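Local atomic coordinates of VirX1 (Cyanophage Syn10, PDB entry 6QGM), a protein that iodinates diverse substrates as a viral halogenase, probably flavin-dependent like its tryptophan halogenase relatives. Residues 124-127 with 128-131; 166-169 with 170-173; 259-263 with 264-268; 362-365 with 366-369; 378-382 with 383-387. One frame throughout, in Å; residues are numbered along the deposited sequence.

Contact 1 (124-127 with 128-131); sequences DFPP and ETFA
The carbonyl oxygen of Pro126 is gripped twice by Thr129. The backbone N of Thr129 reaches Pro126 O at 2.9 Å, and the hydroxyl OG1 donates to that same Pro126 O at 2.6 Å, tilted only modestly from the carbonyl plane. What lets one residue deliver both bonds is the threonine rotamer: chi1 of 63° tucks OG1 between its own N and carbonyl carbon, on the side facing the turn. The methyl branch takes the other direction, and Thr129 CG2 comes to rest on Pro126 CD at 3.6 Å. On the edge of the Phe125 ring, close to its plane, sits the same OG1. Glu128 bends at chi2 and folds its carboxylate back across the Pro126 ring at a slant, its CD 3.5 Å from Pro126 CG. Phe130 N to Pro127 O, at 3.4 Å, adds a second, weak backbone bond just after the turn.

Further out, Trp114 NE1 hydrogen-bonds to Thr129 OG1, so this hydroxyl both donates and accepts. Phe130 meets Phe464 and Trp114 edge-to-face, while Asp124 forms a salt bridge with Arg498 of helix 494-512. Together this is a type I beta turn, Pro126 to Thr129, leading into helix 129-134.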
loop_
_atom_site.group_PDB
_atom_site.type_symbol
_atom_site.label_atom_id
_atom_site.label_comp_id
_atom_site.label_asym_id
_atom_site.label_seq_id
_atom_site.Cartn_x
_atom_site.Cartn_y
_atom_site.Cartn_z
ATOM N N ASP B 124 1.000 -29.211 -26.943
ATOM C CA ASP B 124 -0.461 -28.927 -26.946
ATOM C C ASP B 124 -0.770 -27.506 -26.465
ATOM O O ASP B 124 -1.902 -27.042 -26.720
ATOM C CB ASP B 124 -1.219 -29.941 -26.089
ATOM C CG ASP B 124 -1.135 -31.351 -26.631
ATOM O OD1 ASP B 124 -1.071 -31.493 -27.877
ATOM O OD2 ASP B 124 -1.145 -32.288 -25.805
ATOM N N PHE B 125 0.169 -26.839 -25.788
ATOM C CA PHE B 125 -0.087 -25.534 -25.112
ATOM C C PHE B 125 1.042 -24.542 -25.386
ATOM O O PHE B 125 1.665 -24.020 -24.461
ATOM C CB PHE B 125 -0.327 -25.767 -23.615
ATOM C CG PHE B 125 -1.614 -26.484 -23.326
ATOM C CD1 PHE B 125 -2.801 -25.782 -23.212
ATOM C CD2 PHE B 125 -1.638 -27.860 -23.180
ATOM C CE1 PHE B 125 -3.991 -26.452 -22.976
ATOM C CE2 PHE B 125 -2.826 -28.525 -22.928
ATOM C CZ PHE B 125 -4.000 -27.820 -22.829
ATOM N N PRO B 126 1.303 -24.196 -26.662
ATOM C CA PRO B 126 2.212 -23.095 -26.976
ATOM C C PRO B 126 1.653 -21.775 -26.460
ATOM O O PRO B 126 0.471 -21.697 -26.120
ATOM C CB PRO B 126 2.276 -23.104 -28.511
ATOM C CG PRO B 126 0.968 -23.736 -28.921
ATOM C CD PRO B 126 0.722 -24.803 -27.872
ATOM N N PRO B 127 2.484 -20.706 -26.390
ATOM C CA PRO B 127 2.049 -19.410 -25.843
ATOM C C PRO B 127 0.700 -18.868 -26.367
ATOM O O PRO B 127 -0.023 -18.255 -25.588
ATOM C CB PRO B 127 3.204 -18.478 -26.239
ATOM C CG PRO B 127 4.426 -19.381 -26.290
ATOM C CD PRO B 127 3.902 -20.710 -26.793
ATOM N N GLU B 128 0.354 -19.115 -27.637
ATOM C CA GLU B 128 -0.892 -18.590 -28.244
ATOM C C GLU B 128 -2.123 -19.255 -27.618
ATOM O O GLU B 128 -3.236 -18.776 -27.907
ATOM C CB GLU B 128 -0.918 -18.772 -29.764
ATOM C CG GLU B 128 -0.785 -20.206 -30.237
ATOM C CD GLU B 128 0.651 -20.647 -30.548
ATOM O OE1 GLU B 128 1.603 -20.037 -29.976
ATOM O OE2 GLU B 128 0.821 -21.624 -31.350
ATOM N N THR B 129 -1.959 -20.306 -26.805
ATOM C CA THR B 129 -3.090 -21.077 -26.222
ATOM C C THR B 129 -3.582 -20.446 -24.914
ATOM O O THR B 129 -4.738 -20.785 -24.522
ATOM C CB THR B 129 -2.775 -22.561 -25.997
ATOM O OG1 THR B 129 -1.709 -22.669 -25.049
ATOM C CG2 THR B 129 -2.453 -23.272 -27.298
ATOM N N PHE B 130 -2.791 -19.591 -24.250
ATOM C CA PHE B 130 -3.224 -18.928 -22.991
ATOM C C PHE B 130 -4.528 -18.167 -23.254
ATOM O O PHE B 130 -5.509 -18.349 -22.474
ATOM C CB PHE B 130 -2.180 -17.981 -22.400
ATOM C CG PHE B 130 -2.716 -17.194 -21.227
ATOM C CD1 PHE B 130 -2.886 -17.795 -19.992
ATOM C CD2 PHE B 130 -3.110 -15.866 -21.380
ATOM C CE1 PHE B 130 -3.408 -17.075 -18.929
ATOM C CE2 PHE B 130 -3.612 -15.142 -20.310
ATOM C CZ PHE B 130 -3.769 -15.754 -19.087
ATOM N N ALA B 131 -4.557 -17.339 -24.309
ATOM C CA ALA B 131 -5.715 -16.470 -24.618
ATOM C C ALA B 131 -6.952 -17.353 -24.881
ATOM O O ALA B 131 -8.026 -17.066 -24.325
ATOM C CB ALA B 131 -5.383 -15.579 -25.789
#

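Contact 2 (166-169 with 170-173); sequences HIDA and ELFG
An N-cap closes the start of helix 169-181, with Asp168 at the capping position reaching Leu171 and Glu170. Its OD1 accepts from Leu171 N at 3.1 Å along an almost straight N-H (174°), though that N-H meets the oxygen from above the carboxylate plane. Glu170 N adds a weak, bent bond to the same OD1 at 3.2 Å. The group is swung over the first turn because CG stands opposite the backbone N, chi1 173°. Asp168 OD2 lies against the branch of the leucine, 3.5 Å from Leu171 CG, and takes a salt bridge from Arg289, so one oxygen serves the helix and the other an arginine far away in the sequence. The helix dipole, like the arginine, would probably favour the negative charge.

Regular helix bonding begins directly, Phe172 N to Asp168 O at 3.0 Å and Gly173 N to Ala169 O at 3.0 Å. On the apolar side Ile167 CD1 approaches Phe172 CG obliquely at 4.1 Å. The Phe172 ring meets Trp67 edge-to-face and also touches the ring of Phe53 and Met18 of helix 14-26, while strand 164-168 runs as the middle strand between 46-48 and 74-76.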
loop_
_atom_site.group_PDB
_atom_site.type_symbol
_atom_site.label_atom_id
_atom_site.label_comp_id
_atom_site.label_asym_id
_atom_site.label_seq_id
_atom_site.Cartn_x
_atom_site.Cartn_y
_atom_site.Cartn_z
ATOM N N HIS B 166 -12.929 -0.076 -34.839
ATOM C CA HIS B 166 -12.019 0.695 -35.735
ATOM C C HIS B 166 -12.839 1.827 -36.353
ATOM O O HIS B 166 -13.919 1.531 -36.862
ATOM C CB HIS B 166 -11.415 -0.206 -36.824
ATOM C CG HIS B 166 -10.696 -1.399 -36.289
ATOM N ND1 HIS B 166 -11.139 -2.686 -36.501
ATOM C CD2 HIS B 166 -9.562 -1.512 -35.575
ATOM C CE1 HIS B 166 -10.299 -3.536 -35.957
ATOM N NE2 HIS B 166 -9.312 -2.837 -35.385
ATOM N N ILE B 167 -12.378 3.071 -36.269
ATOM C CA ILE B 167 -13.134 4.265 -36.746
ATOM C C ILE B 167 -12.196 5.173 -37.541
ATOM O O ILE B 167 -10.976 5.177 -37.268
ATOM C CB ILE B 167 -13.779 5.005 -35.556
ATOM C CG1 ILE B 167 -12.736 5.709 -34.691
ATOM C CG2 ILE B 167 -14.647 4.050 -34.725
ATOM C CD1 ILE B 167 -13.315 6.473 -33.527
ATOM N N ASP B 168 -12.756 5.907 -38.499
ATOM C CA ASP B 168 -12.153 7.136 -39.073
ATOM C C ASP B 168 -12.502 8.255 -38.090
ATOM O O ASP B 168 -13.694 8.614 -38.008
ATOM C CB ASP B 168 -12.679 7.373 -40.491
ATOM C CG ASP B 168 -12.285 8.687 -41.150
ATOM O OD1 ASP B 168 -12.090 9.688 -40.434
ATOM O OD2 ASP B 168 -12.203 8.714 -42.382
ATOM N N ALA B 169 -11.517 8.756 -37.338
ATOM C CA ALA B 169 -11.738 9.675 -36.197
ATOM C C ALA B 169 -12.359 10.998 -36.665
ATOM O O ALA B 169 -13.186 11.537 -35.926
ATOM C CB ALA B 169 -10.425 9.887 -35.490
ATOM N N GLU B 170 -11.981 11.501 -37.844
ATOM C CA GLU B 170 -12.448 12.820 -38.348
ATOM C C GLU B 170 -13.936 12.704 -38.684
ATOM O O GLU B 170 -14.713 13.596 -38.285
ATOM C CB GLU B 170 -11.613 13.300 -39.537
ATOM C CG GLU B 170 -11.902 14.753 -39.923
ATOM C CD GLU B 170 -10.755 15.569 -40.525
ATOM O OE1 GLU B 170 -10.944 16.195 -41.621
ATOM O OE2 GLU B 170 -9.670 15.609 -39.891
ATOM N N LEU B 171 -14.325 11.629 -39.373
ATOM C CA LEU B 171 -15.740 11.366 -39.744
ATOM C C LEU B 171 -16.564 11.106 -38.482
ATOM O O LEU B 171 -17.735 11.518 -38.458
ATOM C CB LEU B 171 -15.812 10.190 -40.723
ATOM C CG LEU B 171 -15.225 10.449 -42.113
ATOM C CD1 LEU B 171 -15.645 9.333 -43.040
ATOM C CD2 LEU B 171 -15.647 11.807 -42.673
ATOM N N PHE B 172 -15.978 10.476 -37.469
ATOM C CA PHE B 172 -16.647 10.242 -36.166
ATOM C C PHE B 172 -16.991 11.596 -35.546
ATOM O O PHE B 172 -18.142 11.769 -35.056
ATOM C CB PHE B 172 -15.797 9.393 -35.218
ATOM C CG PHE B 172 -16.499 9.101 -33.919
ATOM C CD1 PHE B 172 -17.648 8.321 -33.896
ATOM C CD2 PHE B 172 -16.050 9.639 -32.729
ATOM C CE1 PHE B 172 -18.324 8.074 -32.710
ATOM C CE2 PHE B 172 -16.714 9.358 -31.540
ATOM C CZ PHE B 172 -17.840 8.575 -31.529
ATOM N N GLY B 173 -16.021 12.517 -35.554
ATOM C CA GLY B 173 -16.220 13.899 -35.097
ATOM C C GLY B 173 -17.329 14.576 -35.883
ATOM O O GLY B 173 -18.200 15.198 -35.259
#

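Contact 3 (259-263 with 264-268); sequences PYENR and EEEMH
Glu266 OE2 is held by two successive backbone N-H groups of the preceding loop. Glu261 N donates to Glu266 OE2 at 2.7 Å, nearly in line with the oxygen's C-O bond, and Asn262 N reaches the same atom at 2.9 Å along a straighter N-H, using the lone pair turned away from OE1. The other oxygen, OE1, is in a salt bridge with Arg317, which also binds Pro259 O; this would probably favour the charged form.

Glu266 CG lies anti to the carbonyl carbon (chi1 -78°) and the chain runs extended, which carries OE2 back to the loop N-H groups. On the way it passes Tyr260 in the opposite direction, CB at the ring edge, 3.6 Å from Tyr260 CD1, its carboxylate almost perpendicular to the ring. Arg263 CG lies over one face of that ring, toward its rim. Arg263 also runs beside Met267, both pointing the same way, with Arg263 CG 3.5 Å from Met267 CE; the guanidinium goes on to Trp287 by a cation-pi contact and a bond to its carbonyl oxygen. Tyr260 OH is hydrogen-bonded to Leu286 O.

Asn262 supplies a weak capping bond, OD1 to Glu265 N at 3.4 Å, whereas the backbone bond Glu266 N to Asn262 O measures 2.9 Å. The whole is an N-capped single helical turn, 263-266, left through an inverse gamma turn centred on Met267.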
loop_
_atom_site.group_PDB
_atom_site.type_symbol
_atom_site.label_atom_id
_atom_site.label_comp_id
_atom_site.label_asym_id
_atom_site.label_seq_id
_atom_site.Cartn_x
_atom_site.Cartn_y
_atom_site.Cartn_z
ATOM N N PRO B 259 -5.459 0.492 -50.109
ATOM C CA PRO B 259 -6.682 -0.134 -50.600
ATOM C C PRO B 259 -6.720 -1.629 -50.240
ATOM O O PRO B 259 -5.671 -2.222 -50.088
ATOM C CB PRO B 259 -6.595 0.097 -52.118
ATOM C CG PRO B 259 -5.120 0.131 -52.410
ATOM C CD PRO B 259 -4.523 0.808 -51.198
ATOM N N TYR B 260 -7.922 -2.200 -50.101
ATOM C CA TYR B 260 -8.140 -3.658 -49.930
ATOM C C TYR B 260 -7.818 -4.362 -51.247
ATOM O O TYR B 260 -8.188 -3.842 -52.303
ATOM C CB TYR B 260 -9.576 -3.971 -49.492
ATOM C CG TYR B 260 -9.853 -3.725 -48.034
ATOM C CD1 TYR B 260 -9.297 -4.523 -47.057
ATOM C CD2 TYR B 260 -10.686 -2.705 -47.628
ATOM C CE1 TYR B 260 -9.538 -4.293 -45.713
ATOM C CE2 TYR B 260 -10.956 -2.466 -46.290
ATOM C CZ TYR B 260 -10.368 -3.259 -45.327
ATOM O OH TYR B 260 -10.592 -3.035 -44.002
ATOM N N GLU B 261 -7.144 -5.513 -51.166
ATOM C CA GLU B 261 -6.948 -6.462 -52.298
ATOM C C GLU B 261 -8.085 -7.488 -52.271
ATOM O O GLU B 261 -8.686 -7.707 -53.321
ATOM C CB GLU B 261 -5.564 -7.113 -52.227
ATOM C CG GLU B 261 -4.448 -6.135 -52.563
ATOM C CD GLU B 261 -3.046 -6.694 -52.621
ATOM O OE1 GLU B 261 -2.793 -7.728 -51.960
ATOM O OE2 GLU B 261 -2.218 -6.075 -53.340
ATOM N N ASN B 262 -8.349 -8.087 -51.107
ATOM C CA ASN B 262 -9.487 -9.015 -50.878
ATOM C C ASN B 262 -10.221 -8.575 -49.607
ATOM O O ASN B 262 -9.927 -9.101 -48.531
ATOM C CB ASN B 262 -9.037 -10.477 -50.852
ATOM C CG ASN B 262 -10.204 -11.439 -50.772
ATOM O OD1 ASN B 262 -11.279 -11.098 -50.274
ATOM N ND2 ASN B 262 -9.990 -12.659 -51.233
ATOM N N ARG B 263 -11.166 -7.650 -49.770
ATOM C CA ARG B 263 -11.826 -6.888 -48.682
ATOM C C ARG B 263 -12.492 -7.811 -47.657
ATOM O O ARG B 263 -12.339 -7.564 -46.453
ATOM C CB ARG B 263 -12.831 -5.933 -49.313
ATOM C CG ARG B 263 -13.555 -5.045 -48.320
ATOM C CD ARG B 263 -14.705 -4.431 -49.068
ATOM N NE ARG B 263 -15.358 -3.418 -48.286
ATOM C CZ ARG B 263 -16.636 -3.089 -48.377
ATOM N NH1 ARG B 263 -17.419 -3.711 -49.238
ATOM N NH2 ARG B 263 -17.121 -2.135 -47.609
ATOM N N GLU B 264 -13.251 -8.803 -48.118
ATOM C CA GLU B 264 -13.973 -9.773 -47.240
ATOM C C GLU B 264 -12.930 -10.484 -46.370
ATOM O O GLU B 264 -13.130 -10.452 -45.153
ATOM C CB GLU B 264 -14.778 -10.761 -48.081
ATOM C CG GLU B 264 -15.957 -10.113 -48.799
ATOM C CD GLU B 264 -16.911 -11.079 -49.489
ATOM O OE1 GLU B 264 -17.010 -12.240 -49.037
ATOM O OE2 GLU B 264 -17.560 -10.683 -50.488
ATOM N N GLU B 265 -11.857 -11.032 -46.959
ATOM C CA GLU B 265 -10.802 -11.807 -46.248
ATOM C C GLU B 265 -9.981 -10.908 -45.308
ATOM O O GLU B 265 -9.579 -11.387 -44.235
ATOM C CB GLU B 265 -9.842 -12.485 -47.233
ATOM C CG GLU B 265 -10.367 -13.762 -47.860
ATOM C CD GLU B 265 -9.277 -14.666 -48.461
ATOM O OE1 GLU B 265 -8.125 -14.647 -47.960
ATOM O OE2 GLU B 265 -9.570 -15.445 -49.399
ATOM N N GLU B 266 -9.741 -9.655 -45.695
ATOM C CA GLU B 266 -8.708 -8.765 -45.089
ATOM C C GLU B 266 -9.280 -7.917 -43.952
ATOM O O GLU B 266 -8.494 -7.536 -43.075
ATOM C CB GLU B 266 -8.147 -7.805 -46.135
ATOM C CG GLU B 266 -7.135 -8.412 -47.078
ATOM C CD GLU B 266 -6.338 -7.326 -47.784
ATOM O OE1 GLU B 266 -5.443 -6.718 -47.117
ATOM O OE2 GLU B 266 -6.643 -7.055 -48.972
ATOM N N MET B 267 -10.570 -7.584 -43.998
ATOM C CA MET B 267 -11.226 -6.672 -43.026
ATOM C C MET B 267 -11.354 -7.385 -41.683
ATOM O O MET B 267 -12.451 -7.869 -41.346
ATOM C CB MET B 267 -12.603 -6.227 -43.521
ATOM C CG MET B 267 -13.171 -5.101 -42.714
ATOM S SD MET B 267 -14.845 -4.721 -43.239
ATOM C CE MET B 267 -14.573 -4.449 -44.991
ATOM N N HIS B 268 -10.254 -7.426 -40.934
ATOM C CA HIS B 268 -10.127 -8.233 -39.699
ATOM C C HIS B 268 -10.848 -7.567 -38.528
ATOM O O HIS B 268 -10.804 -6.332 -38.379
ATOM C CB HIS B 268 -8.657 -8.556 -39.415
ATOM C CG HIS B 268 -8.107 -9.547 -40.386
ATOM N ND1 HIS B 268 -6.775 -9.666 -40.640
ATOM C CD2 HIS B 268 -8.720 -10.442 -41.190
ATOM C CE1 HIS B 268 -6.582 -10.598 -41.546
ATOM N NE2 HIS B 268 -7.757 -11.087 -41.896
#

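Contact 4 (362-365 with 366-369); sequences THEN and IENL
Glu364 and Asn368, one turn apart in helix 360-373, are joined through their side-chain ends: Asn368 ND2 donates to Glu364 OE2 at 2.9 Å. The donor comes from well above the carboxylate plane, and the amide and carboxylate planes stand 82° apart. The glutamate chain leaves opposite its backbone N (chi1 168°) and then folds at chi2 (74°), which brings its carboxylate forward along the helix, toward Asn368 in the next turn. Beneath, Asn368 N bonds to Glu364 O at 2.9 Å, one of the i to i+4 bonds of the helix, and Asn368 CG lies 3.2 Å from Glu364 O.

The other oxygen faces a like group, Glu364 OE1 lying 3.0 Å from Glu367 OE2. Glu367 keeps its CG between the backbone N and the carbonyl carbon, then runs extended, so that the chain hugs the helix and its CG lies 3.2 Å from His363 O. Thr362 and Ile366 lie side by side on another flank, with Thr362 CG2 3.8 Å from Ile366 CD1, both against Met18 of helix 14-26; Thr362 OG1 itself bonds to Ser15 OG.

Glu364 packs on Thr391 and Gln395 of helix 382-408, and Asn368 also touches Ile450 of the second subunit. If the closeness of the two carboxylates holds at this resolution, it may favour a shared or extra proton on one of them. Asn368, and a long, weak ion pair of Glu367 with Lys55, may ease their repulsion.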
loop_
_atom_site.group_PDB
_atom_site.type_symbol
_atom_site.label_atom_id
_atom_site.label_comp_id
_atom_site.label_asym_id
_atom_site.label_seq_id
_atom_site.Cartn_x
_atom_site.Cartn_y
_atom_site.Cartn_z
ATOM N N THR B 362 -8.415 11.256 -24.309
ATOM C CA THR B 362 -9.591 12.070 -24.727
ATOM C C THR B 362 -10.836 11.726 -23.890
ATOM O O THR B 362 -11.270 12.635 -23.152
ATOM C CB THR B 362 -9.859 11.957 -26.232
ATOM O OG1 THR B 362 -8.623 12.214 -26.901
ATOM C CG2 THR B 362 -10.934 12.903 -26.725
ATOM N N HIS B 363 -11.414 10.517 -23.999
ATOM C CA HIS B 363 -12.746 10.207 -23.390
ATOM C C HIS B 363 -12.630 10.171 -21.862
ATOM O O HIS B 363 -13.618 10.544 -21.214
ATOM C CB HIS B 363 -13.450 8.949 -23.949
ATOM C CG HIS B 363 -12.596 7.734 -24.094
ATOM N ND1 HIS B 363 -12.577 6.990 -25.256
ATOM C CD2 HIS B 363 -11.706 7.152 -23.263
ATOM C CE1 HIS B 363 -11.723 5.995 -25.132
ATOM N NE2 HIS B 363 -11.177 6.073 -23.916
ATOM N N GLU B 364 -11.478 9.778 -21.307
ATOM C CA GLU B 364 -11.219 9.799 -19.850
ATOM C C GLU B 364 -11.340 11.240 -19.351
ATOM O O GLU B 364 -12.126 11.483 -18.418
ATOM C CB GLU B 364 -9.853 9.181 -19.537
ATOM C CG GLU B 364 -9.363 9.415 -18.116
ATOM C CD GLU B 364 -10.043 8.611 -17.024
ATOM O OE1 GLU B 364 -10.902 7.718 -17.330
ATOM O OE2 GLU B 364 -9.708 8.868 -15.863
ATOM N N ASN B 365 -10.606 12.169 -19.952
ATOM C CA ASN B 365 -10.628 13.602 -19.546
ATOM C C ASN B 365 -12.033 14.180 -19.765
ATOM O O ASN B 365 -12.461 14.984 -18.925
ATOM C CB ASN B 365 -9.529 14.412 -20.228
ATOM C CG ASN B 365 -8.181 14.176 -19.571
ATOM O OD1 ASN B 365 -8.046 13.264 -18.757
ATOM N ND2 ASN B 365 -7.187 14.985 -19.910
ATOM N N ILE B 366 -12.737 13.778 -20.826
ATOM C CA ILE B 366 -14.110 14.277 -21.119
ATOM C C ILE B 366 -15.036 13.817 -19.991
ATOM O O ILE B 366 -15.742 14.674 -19.432
ATOM C CB ILE B 366 -14.609 13.832 -22.508
ATOM C CG1 ILE B 366 -13.825 14.517 -23.635
ATOM C CG2 ILE B 366 -16.106 14.084 -22.636
ATOM C CD1 ILE B 366 -14.095 13.978 -25.014
ATOM N N GLU B 367 -15.012 12.522 -19.658
ATOM C CA GLU B 367 -15.893 11.918 -18.616
ATOM C C GLU B 367 -15.571 12.523 -17.245
ATOM O O GLU B 367 -16.527 12.812 -16.507
ATOM C CB GLU B 367 -15.877 10.398 -18.670
ATOM C CG GLU B 367 -14.606 9.699 -18.277
ATOM C CD GLU B 367 -14.566 8.209 -18.638
ATOM O OE1 GLU B 367 -15.272 7.794 -19.610
ATOM O OE2 GLU B 367 -13.806 7.453 -17.949
ATOM N N ASN B 368 -14.295 12.770 -16.951
ATOM C CA ASN B 368 -13.832 13.395 -15.676
ATOM C C ASN B 368 -14.263 14.871 -15.600
ATOM O O ASN B 368 -14.576 15.354 -14.486
ATOM C CB ASN B 368 -12.325 13.228 -15.476
ATOM C CG ASN B 368 -11.909 11.798 -15.246
ATOM O OD1 ASN B 368 -12.755 10.924 -15.076
ATOM N ND2 ASN B 368 -10.609 11.550 -15.251
ATOM N N LEU B 369 -14.301 15.566 -16.732
ATOM C CA LEU B 369 -14.765 16.976 -16.808
ATOM C C LEU B 369 -16.283 17.027 -16.600
ATOM O O LEU B 369 -16.732 17.855 -15.781
ATOM C CB LEU B 369 -14.379 17.559 -18.167
ATOM C CG LEU B 369 -14.623 19.053 -18.312
ATOM C CD1 LEU B 369 -13.862 19.818 -17.232
ATOM C CD2 LEU B 369 -14.238 19.507 -19.715
#

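Contact 5 (378-382 with 383-387); sequences GYVTQ and AERDG
From the extended Val380 and Thr381 the chain turns into helix 382-408, and Arg385 N bonds to Thr381 O at 3.1 Å. Thr381 and Glu384 make a capping box. Thr381 N donates to Glu384 OE1 at 2.9 Å from above the carboxylate plane, while its OG1 donates to the same oxygen at 2.7 Å, on the lone pair away from OE2. In return Glu384 N gives Thr381 OG1 a weak bond. With chi1 at 61°, OG1 sits between the threonine's N and carbonyl carbon, where it can both receive and donate.

Gln382 OE1 takes Arg385 NH2 at 3.0 Å and NE at 3.3 Å, both from one face of the amide, which stands steeply against the guanidinium (76°). Gln382 NE2 donates within its own amide plane to Asp386 OD1 at 2.7 Å. Val380 CG1 packs on Arg385 CG, Val380 O accepts a weak bond from Arg385 NH1 (3.1 Å) at the guanidinium edge, and Thr381 O and Gln382 N lie over one face.

Gln423 of the second subunit accepts from Arg385 NH2 and donates to Val380 O, and Arg376 forms a salt bridge with Glu384 OE1. The Gln382 amide bridges Arg385 and Asp386, accepting from one and donating to the other, and probably helps fix the arginine at the subunit interface.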
loop_
_atom_site.group_PDB
_atom_site.type_symbol
_atom_site.label_atom_id
_atom_site.label_comp_id
_atom_site.label_asym_id
_atom_site.label_seq_id
_atom_site.Cartn_x
_atom_site.Cartn_y
_atom_site.Cartn_z
ATOM N N GLY B 378 -21.616 23.313 -12.217
ATOM C CA GLY B 378 -20.460 23.943 -12.887
ATOM C C GLY B 378 -19.499 24.600 -11.902
ATOM O O GLY B 378 -18.431 25.077 -12.330
ATOM N N TYR B 379 -19.834 24.583 -10.607
ATOM C CA TYR B 379 -18.884 24.966 -9.527
ATOM C C TYR B 379 -17.925 23.801 -9.283
ATOM O O TYR B 379 -18.365 22.634 -9.193
ATOM C CB TYR B 379 -19.562 25.398 -8.227
ATOM C CG TYR B 379 -18.569 25.833 -7.181
ATOM C CD1 TYR B 379 -18.046 27.121 -7.165
ATOM C CD2 TYR B 379 -18.102 24.939 -6.235
ATOM C CE1 TYR B 379 -17.104 27.512 -6.222
ATOM C CE2 TYR B 379 -17.152 25.307 -5.292
ATOM C CZ TYR B 379 -16.659 26.603 -5.276
ATOM O OH TYR B 379 -15.737 26.960 -4.337
ATOM N N VAL B 380 -16.640 24.157 -9.193
ATOM C CA VAL B 380 -15.452 23.263 -9.047
ATOM C C VAL B 380 -14.445 23.970 -8.124
ATOM O O VAL B 380 -14.280 25.201 -8.232
ATOM C CB VAL B 380 -14.824 22.951 -10.422
ATOM C CG1 VAL B 380 -13.567 22.104 -10.293
ATOM C CG2 VAL B 380 -15.824 22.314 -11.383
ATOM N N THR B 381 -13.814 23.225 -7.221
ATOM C CA THR B 381 -12.755 23.728 -6.314
ATOM C C THR B 381 -11.393 23.381 -6.919
ATOM O O THR B 381 -11.329 22.493 -7.790
ATOM C CB THR B 381 -12.928 23.147 -4.906
ATOM O OG1 THR B 381 -12.831 21.720 -4.973
ATOM C CG2 THR B 381 -14.247 23.545 -4.292
ATOM N N GLN B 382 -10.342 24.064 -6.463
ATOM C CA GLN B 382 -8.939 23.744 -6.826
ATOM C C GLN B 382 -8.654 22.293 -6.417
ATOM O O GLN B 382 -7.972 21.596 -7.183
ATOM C CB GLN B 382 -7.958 24.723 -6.183
ATOM C CG GLN B 382 -6.530 24.561 -6.690
ATOM C CD GLN B 382 -6.459 24.604 -8.197
ATOM O OE1 GLN B 382 -6.943 25.529 -8.828
ATOM N NE2 GLN B 382 -5.873 23.587 -8.795
ATOM N N ALA B 383 -9.183 21.844 -5.272
ATOM C CA ALA B 383 -9.049 20.450 -4.787
ATOM C C ALA B 383 -9.530 19.469 -5.870
ATOM O O ALA B 383 -8.831 18.478 -6.121
ATOM C CB ALA B 383 -9.809 20.282 -3.501
ATOM N N GLU B 384 -10.669 19.747 -6.513
ATOM C CA GLU B 384 -11.268 18.857 -7.548
ATOM C C GLU B 384 -10.394 18.889 -8.808
ATOM O O GLU B 384 -10.142 17.816 -9.387
ATOM C CB GLU B 384 -12.723 19.254 -7.831
ATOM C CG GLU B 384 -13.690 18.953 -6.693
ATOM C CD GLU B 384 -15.028 19.691 -6.740
ATOM O OE1 GLU B 384 -15.074 20.822 -6.204
ATOM O OE2 GLU B 384 -16.034 19.155 -7.308
ATOM N N ARG B 385 -9.934 20.066 -9.217
ATOM C CA ARG B 385 -9.063 20.232 -10.415
ATOM C C ARG B 385 -7.723 19.511 -10.190
ATOM O O ARG B 385 -7.230 18.867 -11.138
ATOM C CB ARG B 385 -8.877 21.723 -10.717
ATOM C CG ARG B 385 -10.170 22.428 -11.111
ATOM C CD ARG B 385 -9.948 23.813 -11.672
ATOM N NE ARG B 385 -9.540 24.772 -10.675
ATOM C CZ ARG B 385 -10.348 25.417 -9.852
ATOM N NH1 ARG B 385 -11.654 25.215 -9.884
ATOM N NH2 ARG B 385 -9.830 26.265 -8.980
ATOM N N ASP B 386 -7.161 19.614 -8.981
ATOM C CA ASP B 386 -5.945 18.869 -8.544
ATOM C C ASP B 386 -6.242 17.366 -8.612
ATOM O O ASP B 386 -5.375 16.624 -9.106
ATOM C CB ASP B 386 -5.464 19.363 -7.175
ATOM C CG ASP B 386 -4.865 20.769 -7.228
ATOM O OD1 ASP B 386 -4.638 21.256 -8.341
ATOM O OD2 ASP B 386 -4.618 21.376 -6.157
ATOM N N GLY B 387 -7.436 16.949 -8.176
ATOM C CA GLY B 387 -7.922 15.559 -8.269
ATOM C C GLY B 387 -8.009 15.081 -9.703
ATOM O O GLY B 387 -7.607 13.938 -9.964
#

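All five contacts are local. Contact 4 is buried in helix 360-373, contacts 1, 2 and 5 are partly buried, and contact 3 is at the surface. Four of them start helices: contacts 2, 3 and 5 use an Asp, Asn or Thr N-cap, while contact 1 enters through a type I beta turn. Contact 4 lies within a helix, adding a side-chain amide-carboxylate bond and a close carboxylate pair to the regular backbone bonding. Contacts 2 and 3 touch, His166 CE1 packing on His268 O at 3.7 Å. Contacts 4 and 5 sit on successive helices and both reach the second subunit. Contacts 1 and 3 each lie about 48 Å from contact 5, centre to centre.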